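Local coordinates for protein EIAV protease (Equine infectious anemia virus, PDB 1FMB) that probably cleaves the viral polyprotein during maturation as a homodimeric retroviral aspartyl protease, and binds the inhibitor HBY-793, at residues Ile12-Leu24 against Leu33-Gly45. The protein carries 1 engineered substitution. Sequence-based numbering, arbitrary orientation.
Sequences IVLINDTPLNVLL and LTTAHYNRLKYRG
L20 and H37 illustrate how a branched aliphatic side chain can close over an aromatic ring. Methyl CD2 of L20 lies 3.8 Å from the H37 ring centroid and only 7° off the normal, a CH-pi contact; T34 OG1, which also N-caps helix 35-40 by accepting from H37 N, lies on the opposite face, toward the rim of the ring. A hydrogen bond joins H37 ND1 and T88 OG1, outside the two segments. The other methyl of L20, CD1, meets L33 CD1 and L41 CD2, each at 4.0 Å, and I15 CG2 reaches L41 CD2 as well.

The two direct hydrogen bonds between the segments lie at the type I' turn, I15 to T18. K42 N donates to T18 OG1 over 3.0 Å, nearly straight at 164°, while that hydroxyl donates to N16 O. With CG beside its own backbone N (chi1 -70°), N16 directs ND2 to Y43 O at 3.0 Å, from above the carbonyl plane; its OD1 accepts from T68 N. Farther along, one water links P19 O with R40 NH2.

In this retroviral aspartyl protease fold, the hairpin of strands 10-15 and 18-24 rests on helix 35-40 and the loop after it, strand 18-24 running nearly antiparallel to the helix, with strand 58-71 bordering I15 and N16.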
ATOM      1  N   ILE A  12      -3.575  -9.501  13.413  1.00 10.47           N
ATOM      2  CA  ILE A  12      -3.017  -9.178  14.721  1.00  8.76           C
ATOM      3  C   ILE A  12      -1.622  -9.768  14.795  1.00 10.20           C
ATOM      4  O   ILE A  12      -1.366 -10.961  14.496  1.00  9.75           O
ATOM      5  CB  ILE A  12      -3.925  -9.794  15.847  1.00 13.75           C
ATOM      6  CG1 ILE A  12      -5.229  -9.002  15.703  1.00 15.29           C
ATOM      7  CG2 ILE A  12      -3.174  -9.640  17.153  1.00 13.13           C
ATOM      8  CD1 ILE A  12      -6.459  -9.279  16.504  1.00 22.11           C
ATOM      9  N   VAL A  13      -0.646  -8.976  15.188  1.00  8.69           N
ATOM     10  CA  VAL A  13       0.740  -9.432  15.361  1.00 11.64           C
ATOM     11  C   VAL A  13       1.198  -9.028  16.769  1.00 12.40           C
ATOM     12  O   VAL A  13       0.688  -8.066  17.386  1.00 13.68           O
ATOM     13  CB  VAL A  13       1.841  -8.929  14.409  1.00 13.62           C
ATOM     14  CG1 VAL A  13       1.588  -9.368  12.960  1.00 16.92           C
ATOM     15  CG2 VAL A  13       2.050  -7.423  14.401  1.00  9.80           C
ATOM     16  N   LEU A  14       2.201  -9.704  17.345  1.00 12.11           N
ATOM     17  CA  LEU A  14       2.669  -9.198  18.655  1.00 13.98           C
ATOM     18  C   LEU A  14       3.924  -8.366  18.355  1.00  9.94           C
ATOM     19  O   LEU A  14       4.801  -8.882  17.710  1.00 10.27           O
ATOM     20  CB  LEU A  14       3.106 -10.309  19.660  1.00 18.49           C
ATOM     21  CG  LEU A  14       1.874 -11.111  20.171  1.00 18.42           C
ATOM     22  CD1 LEU A  14       2.273 -12.417  20.847  1.00 22.44           C
ATOM     23  CD2 LEU A  14       1.064 -10.283  21.152  1.00 18.50           C
ATOM     24  N   ILE A  15       3.971  -7.071  18.747  1.00 11.74           N
ATOM     25  CA  ILE A  15       5.188  -6.317  18.556  1.00 10.95           C
ATOM     26  C   ILE A  15       5.666  -6.037  19.983  1.00 11.54           C
ATOM     27  O   ILE A  15       4.886  -5.458  20.785  1.00 10.97           O
ATOM     28  CB  ILE A  15       4.883  -5.012  17.792  1.00 13.59           C
ATOM     29  CG1 ILE A  15       4.335  -5.469  16.441  1.00 13.47           C
ATOM     30  CG2 ILE A  15       6.193  -4.199  17.737  1.00 14.00           C
ATOM     31  CD1 ILE A  15       3.812  -4.471  15.413  1.00 19.62           C
ATOM     32  N   ASN A  16       6.854  -6.398  20.358  1.00 12.80           N
ATOM     33  CA  ASN A  16       7.381  -6.186  21.721  1.00 16.30           C
ATOM     34  C   ASN A  16       6.300  -6.605  22.728  1.00 16.52           C
ATOM     35  O   ASN A  16       5.870  -5.885  23.630  1.00 14.68           O
ATOM     36  CB  ASN A  16       7.783  -4.734  22.012  1.00 12.32           C
ATOM     37  CG  ASN A  16       9.027  -4.330  21.229  1.00 10.23           C
ATOM     38  OD1 ASN A  16       9.530  -5.162  20.456  1.00 15.89           O
ATOM     39  ND2 ASN A  16       9.562  -3.123  21.423  1.00 11.66           N
ATOM     40  N   ASP A  17       5.789  -7.813  22.543  1.00 17.65           N
ATOM     41  CA  ASP A  17       4.773  -8.406  23.403  1.00 20.34           C
ATOM     42  C   ASP A  17       3.413  -7.759  23.520  1.00 18.65           C
ATOM     43  O   ASP A  17       2.679  -7.953  24.484  1.00 19.35           O
ATOM     44  CB  ASP A  17       5.199  -8.252  24.885  1.00 25.78           C
ATOM     45  CG  ASP A  17       6.015  -9.468  25.255  1.00 34.46           C
ATOM     46  OD1 ASP A  17       6.590 -10.050  24.318  1.00 35.75           O
ATOM     47  OD2 ASP A  17       6.011  -9.758  26.472  1.00 47.45           O
ATOM     48  N   THR A  18       3.028  -6.945  22.576  1.00 13.83           N
ATOM     49  CA  THR A  18       1.775  -6.218  22.629  1.00 13.09           C
ATOM     50  C   THR A  18       1.013  -6.553  21.359  1.00 15.66           C
ATOM     51  O   THR A  18       1.586  -6.340  20.285  1.00 14.18           O
ATOM     52  CB  THR A  18       2.205  -4.736  22.462  1.00 13.73           C
ATOM     53  OG1 THR A  18       3.269  -4.458  23.423  1.00 17.17           O
ATOM     54  CG2 THR A  18       1.080  -3.781  22.663  1.00 14.96           C
ATOM     55  N   PRO A  19      -0.179  -7.079  21.497  1.00 16.96           N
ATOM     56  CA  PRO A  19      -1.019  -7.427  20.336  1.00 14.69           C
ATOM     57  C   PRO A  19      -1.476  -6.150  19.632  1.00 13.55           C
ATOM     58  O   PRO A  19      -2.047  -5.218  20.258  1.00 13.89           O
ATOM     59  CB  PRO A  19      -2.075  -8.358  20.920  1.00 16.29           C
ATOM     60  CG  PRO A  19      -2.191  -7.908  22.353  1.00 19.89           C
ATOM     61  CD  PRO A  19      -0.837  -7.379  22.766  1.00 18.58           C
ATOM     62  N   LEU A  20      -1.154  -6.055  18.310  1.00 11.45           N
ATOM     63  CA  LEU A  20      -1.589  -4.826  17.590  1.00  9.55           C
ATOM     64  C   LEU A  20      -2.222  -5.242  16.261  1.00 12.10           C
ATOM     65  O   LEU A  20      -1.681  -6.163  15.659  1.00 14.14           O
ATOM     66  CB  LEU A  20      -0.345  -4.001  17.169  1.00 11.59           C
ATOM     67  CG  LEU A  20       0.395  -3.271  18.319  1.00 15.87           C
ATOM     68  CD1 LEU A  20       1.592  -2.460  17.816  1.00 16.16           C
ATOM     69  CD2 LEU A  20      -0.571  -2.308  18.962  1.00 14.97           C
ATOM     70  N   ASN A  21      -3.234  -4.546  15.764  1.00 12.47           N
ATOM     71  CA  ASN A  21      -3.883  -4.830  14.479  1.00 15.57           C
ATOM     72  C   ASN A  21      -3.064  -3.997  13.466  1.00 13.82           C
ATOM     73  O   ASN A  21      -2.844  -2.819  13.761  1.00 17.09           O
ATOM     74  CB  ASN A  21      -5.314  -4.335  14.337  1.00 27.04           C
ATOM     75  CG  ASN A  21      -6.141  -5.113  13.312  1.00 41.42           C
ATOM     76  OD1 ASN A  21      -6.452  -6.322  13.386  1.00 41.71           O
ATOM     77  ND2 ASN A  21      -6.550  -4.348  12.291  1.00 48.36           N
ATOM     78  N   VAL A  22      -2.579  -4.673  12.446  1.00 11.32           N
ATOM     79  CA  VAL A  22      -1.701  -4.026  11.460  1.00  8.25           C
ATOM     80  C   VAL A  22      -2.183  -4.193  10.029  1.00 11.67           C
ATOM     81  O   VAL A  22      -2.849  -5.194   9.810  1.00  9.75           O
ATOM     82  CB  VAL A  22      -0.267  -4.586  11.523  1.00 10.93           C
ATOM     83  CG1 VAL A  22       0.261  -4.432  12.956  1.00  8.57           C
ATOM     84  CG2 VAL A  22      -0.047  -6.025  11.184  1.00 11.20           C
ATOM     85  N   LEU A  23      -1.858  -3.294   9.113  1.00  9.00           N
ATOM     86  CA  LEU A  23      -2.311  -3.384   7.737  1.00  7.80           C
ATOM     87  C   LEU A  23      -1.199  -4.100   6.988  1.00  9.25           C
ATOM     88  O   LEU A  23      -0.025  -3.699   7.181  1.00  9.04           O
ATOM     89  CB  LEU A  23      -2.509  -1.963   7.200  1.00  9.04           C
ATOM     90  CG  LEU A  23      -2.777  -1.876   5.688  1.00 11.07           C
ATOM     91  CD1 LEU A  23      -4.097  -2.529   5.332  1.00 11.91           C
ATOM     92  CD2 LEU A  23      -2.834  -0.420   5.226  1.00 12.18           C
ATOM     93  N   LEU A  24      -1.451  -5.090   6.145  1.00  7.36           N
ATOM     94  CA  LEU A  24      -0.441  -5.803   5.346  1.00  6.52           C
ATOM     95  C   LEU A  24      -0.421  -5.052   3.991  1.00  8.82           C
ATOM     96  O   LEU A  24      -1.389  -5.066   3.211  1.00  9.86           O
ATOM     97  CB  LEU A  24      -0.903  -7.240   5.092  1.00 11.46           C
ATOM     98  CG  LEU A  24      -1.218  -7.912   6.468  1.00 13.77           C
ATOM     99  CD1 LEU A  24      -1.727  -9.333   6.237  1.00 10.62           C
ATOM    100  CD2 LEU A  24       0.044  -7.884   7.264  1.00  7.38           C
ATOM    101  N   LEU A  33       5.319   2.003  12.474  1.00 11.38           N
ATOM    102  CA  LEU A  33       4.428   1.934  13.660  1.00  9.20           C
ATOM    103  C   LEU A  33       3.942   3.382  13.853  1.00 13.57           C
ATOM    104  O   LEU A  33       4.717   4.371  13.777  1.00 11.09           O
ATOM    105  CB  LEU A  33       5.462   1.545  14.692  1.00 16.70           C
ATOM    106  CG  LEU A  33       5.185   1.095  16.101  1.00 26.40           C
ATOM    107  CD1 LEU A  33       4.213  -0.094  16.039  1.00 23.70           C
ATOM    108  CD2 LEU A  33       6.531   0.755  16.734  1.00 19.54           C
ATOM    109  N   THR A  34       2.650   3.451  14.181  1.00 10.08           N
ATOM    110  CA  THR A  34       2.104   4.792  14.494  1.00 11.06           C
ATOM    111  C   THR A  34       2.678   5.187  15.854  1.00 13.03           C
ATOM    112  O   THR A  34       3.060   4.389  16.718  1.00  9.79           O
ATOM    113  CB  THR A  34       0.581   4.848  14.548  1.00 10.53           C
ATOM    114  OG1 THR A  34       0.057   4.100  15.694  1.00 15.54           O
ATOM    115  CG2 THR A  34      -0.164   4.266  13.372  1.00 11.01           C
ATOM    116  N   THR A  35       2.847   6.479  16.123  1.00  9.22           N
ATOM    117  CA  THR A  35       3.357   6.917  17.423  1.00 10.22           C
ATOM    118  C   THR A  35       2.459   6.480  18.609  1.00 10.41           C
ATOM    119  O   THR A  35       3.052   6.212  19.677  1.00 13.92           O
ATOM    120  CB  THR A  35       3.339   8.458  17.387  1.00 14.71           C
ATOM    121  OG1 THR A  35       4.126   8.888  16.261  1.00 14.35           O
ATOM    122  CG2 THR A  35       3.875   9.006  18.704  1.00 20.38           C
ATOM    123  N   ALA A  36       1.151   6.428  18.443  1.00 13.02           N
ATOM    124  CA  ALA A  36       0.167   6.045  19.453  1.00 15.74           C
ATOM    125  C   ALA A  36       0.462   4.576  19.784  1.00 17.41           C
ATOM    126  O   ALA A  36       0.488   4.262  20.970  1.00 13.41           O
ATOM    127  CB  ALA A  36      -1.284   6.122  19.024  1.00 16.73           C
ATOM    128  N   HIS A  37       0.768   3.723  18.789  1.00 14.98           N
ATOM    129  CA  HIS A  37       1.114   2.333  19.073  1.00 13.60           C
ATOM    130  C   HIS A  37       2.456   2.209  19.793  1.00 14.81           C
ATOM    131  O   HIS A  37       2.556   1.402  20.724  1.00 15.30           O
ATOM    132  CB  HIS A  37       1.113   1.480  17.797  1.00  6.51           C
ATOM    133  CG  HIS A  37      -0.275   1.110  17.399  1.00 11.01           C
ATOM    134  ND1 HIS A  37      -0.575   0.460  16.214  1.00 16.61           N
ATOM    135  CD2 HIS A  37      -1.479   1.402  17.958  1.00 11.64           C
ATOM    136  CE1 HIS A  37      -1.867   0.237  16.135  1.00 25.04           C
ATOM    137  NE2 HIS A  37      -2.462   0.806  17.182  1.00 17.59           N
ATOM    138  N   TYR A  38       3.477   2.992  19.437  1.00 11.83           N
ATOM    139  CA  TYR A  38       4.809   2.987  20.033  1.00 12.13           C
ATOM    140  C   TYR A  38       4.659   3.321  21.518  1.00 11.77           C
ATOM    141  O   TYR A  38       5.218   2.666  22.417  1.00 12.56           O
ATOM    142  CB  TYR A  38       5.715   3.929  19.232  1.00 13.07           C
ATOM    143  CG  TYR A  38       7.011   4.178  19.966  1.00 12.66           C
ATOM    144  CD1 TYR A  38       8.069   3.301  19.801  1.00 15.48           C
ATOM    145  CD2 TYR A  38       7.148   5.316  20.771  1.00 16.66           C
ATOM    146  CE1 TYR A  38       9.234   3.503  20.525  1.00 17.00           C
ATOM    147  CE2 TYR A  38       8.322   5.516  21.474  1.00 16.90           C
ATOM    148  CZ  TYR A  38       9.354   4.627  21.325  1.00 19.76           C
ATOM    149  OH  TYR A  38      10.549   4.764  21.997  1.00 26.38           O
ATOM    150  N   ASN A  39       3.797   4.277  21.832  1.00 13.76           N
ATOM    151  CA  ASN A  39       3.542   4.690  23.216  1.00 17.76           C
ATOM    152  C   ASN A  39       2.807   3.667  24.052  1.00 20.92           C
ATOM    153  O   ASN A  39       2.803   3.730  25.278  1.00 23.47           O
ATOM    154  CB  ASN A  39       2.714   5.974  23.259  1.00 15.84           C
ATOM    155  CG  ASN A  39       3.540   7.147  22.751  1.00 20.31           C
ATOM    156  OD1 ASN A  39       2.958   8.145  22.319  1.00 29.70           O
ATOM    157  ND2 ASN A  39       4.851   7.126  22.777  1.00 19.44           N
ATOM    158  N   ARG A  40       2.151   2.707  23.428  1.00 17.09           N
ATOM    159  CA  ARG A  40       1.410   1.657  24.101  1.00 18.21           C
ATOM    160  C   ARG A  40       2.200   0.356  24.196  1.00 17.36           C
ATOM    161  O   ARG A  40       1.697  -0.570  24.832  1.00 17.35           O
ATOM    162  CB  ARG A  40       0.181   1.299  23.238  1.00 25.76           C
ATOM    163  CG  ARG A  40      -1.148   1.948  23.557  1.00 36.87           C
ATOM    164  CD  ARG A  40      -2.131   1.755  22.401  1.00 38.84           C
ATOM    165  NE  ARG A  40      -2.518   0.378  22.129  1.00 36.12           N
ATOM    166  CZ  ARG A  40      -3.463   0.014  21.268  1.00 42.43           C
ATOM    167  NH1 ARG A  40      -4.192   0.897  20.580  1.00 44.54           N
ATOM    168  NH2 ARG A  40      -3.764  -1.259  21.070  1.00 42.89           N
ATOM    169  N   LEU A  41       3.384   0.233  23.574  1.00 15.18           N
ATOM    170  CA  LEU A  41       4.131  -1.007  23.646  1.00 15.89           C
ATOM    171  C   LEU A  41       4.498  -1.319  25.092  1.00 16.49           C
ATOM    172  O   LEU A  41       4.863  -0.428  25.862  1.00 16.60           O
ATOM    173  CB  LEU A  41       5.399  -0.900  22.785  1.00 15.23           C
ATOM    174  CG  LEU A  41       5.200  -0.705  21.275  1.00 15.95           C
ATOM    175  CD1 LEU A  41       6.574  -0.682  20.630  1.00 14.92           C
ATOM    176  CD2 LEU A  41       4.369  -1.780  20.546  1.00 13.04           C
ATOM    177  N   LYS A  42       4.500  -2.586  25.469  1.00 17.73           N
ATOM    178  CA  LYS A  42       4.856  -2.997  26.856  1.00 18.60           C
ATOM    179  C   LYS A  42       6.325  -2.710  27.070  1.00 16.41           C
ATOM    180  O   LYS A  42       6.690  -2.276  28.172  1.00 16.91           O
ATOM    181  CB  LYS A  42       4.535  -4.511  26.979  1.00 18.38           C
ATOM    182  CG  LYS A  42       3.048  -4.599  26.635  1.00 35.27           C
ATOM    183  CD  LYS A  42       2.224  -5.762  27.140  1.00 42.36           C
ATOM    184  CE  LYS A  42       2.645  -6.288  28.506  1.00 45.24           C
ATOM    185  NZ  LYS A  42       4.068  -6.756  28.515  1.00 50.76           N
ATOM    186  N   TYR A  43       7.162  -2.848  26.032  1.00 12.08           N
ATOM    187  CA  TYR A  43       8.570  -2.562  26.168  1.00 14.29           C
ATOM    188  C   TYR A  43       8.984  -1.739  24.936  1.00 14.79           C
ATOM    189  O   TYR A  43       8.385  -2.100  23.934  1.00 15.61           O
ATOM    190  CB  TYR A  43       9.451  -3.820  26.097  1.00 17.12           C
ATOM    191  CG  TYR A  43       9.070  -4.850  27.126  1.00 22.17           C
ATOM    192  CD1 TYR A  43       9.411  -4.559  28.464  1.00 29.56           C
ATOM    193  CD2 TYR A  43       8.436  -6.041  26.835  1.00 27.03           C
ATOM    194  CE1 TYR A  43       9.130  -5.422  29.508  1.00 30.60           C
ATOM    195  CE2 TYR A  43       8.161  -6.920  27.883  1.00 36.95           C
ATOM    196  CZ  TYR A  43       8.502  -6.612  29.191  1.00 37.87           C
ATOM    197  OH  TYR A  43       8.202  -7.509  30.189  1.00 44.34           O
ATOM    198  N   ARG A  44       9.906  -0.830  25.099  1.00 13.75           N
ATOM    199  CA  ARG A  44      10.387  -0.031  23.962  1.00 16.70           C
ATOM    200  C   ARG A  44      11.906   0.031  24.019  1.00 15.80           C
ATOM    201  O   ARG A  44      12.446   0.136  25.123  1.00 16.21           O
ATOM    202  CB  ARG A  44       9.916   1.432  24.137  1.00 19.39           C
ATOM    203  CG  ARG A  44       8.571   1.695  23.514  1.00 30.28           C
ATOM    204  CD  ARG A  44       8.038   3.058  23.968  1.00 32.69           C
ATOM    205  NE  ARG A  44       7.953   3.020  25.425  1.00 35.36           N
ATOM    206  CZ  ARG A  44       6.924   2.405  26.007  1.00 42.22           C
ATOM    207  NH1 ARG A  44       5.871   2.158  25.221  1.00 42.02           N
ATOM    208  NH2 ARG A  44       6.995   2.174  27.317  1.00 43.42           N
ATOM    209  N   GLY A  45      12.603   0.006  22.885  1.00 16.26           N
ATOM    210  CA  GLY A  45      14.061   0.125  22.861  1.00 17.22           C
ATOM    211  C   GLY A  45      14.301   1.635  22.535  1.00 17.75           C
ATOM    212  O   GLY A  45      13.343   2.392  22.517  1.00 19.74           O
TER
HETATM  213  O   HOH W   1      11.133  -0.329  20.660  1.00 15.26           O
HETATM  214  O   HOH W   2      -2.817  -3.839  22.561  1.00 36.76           O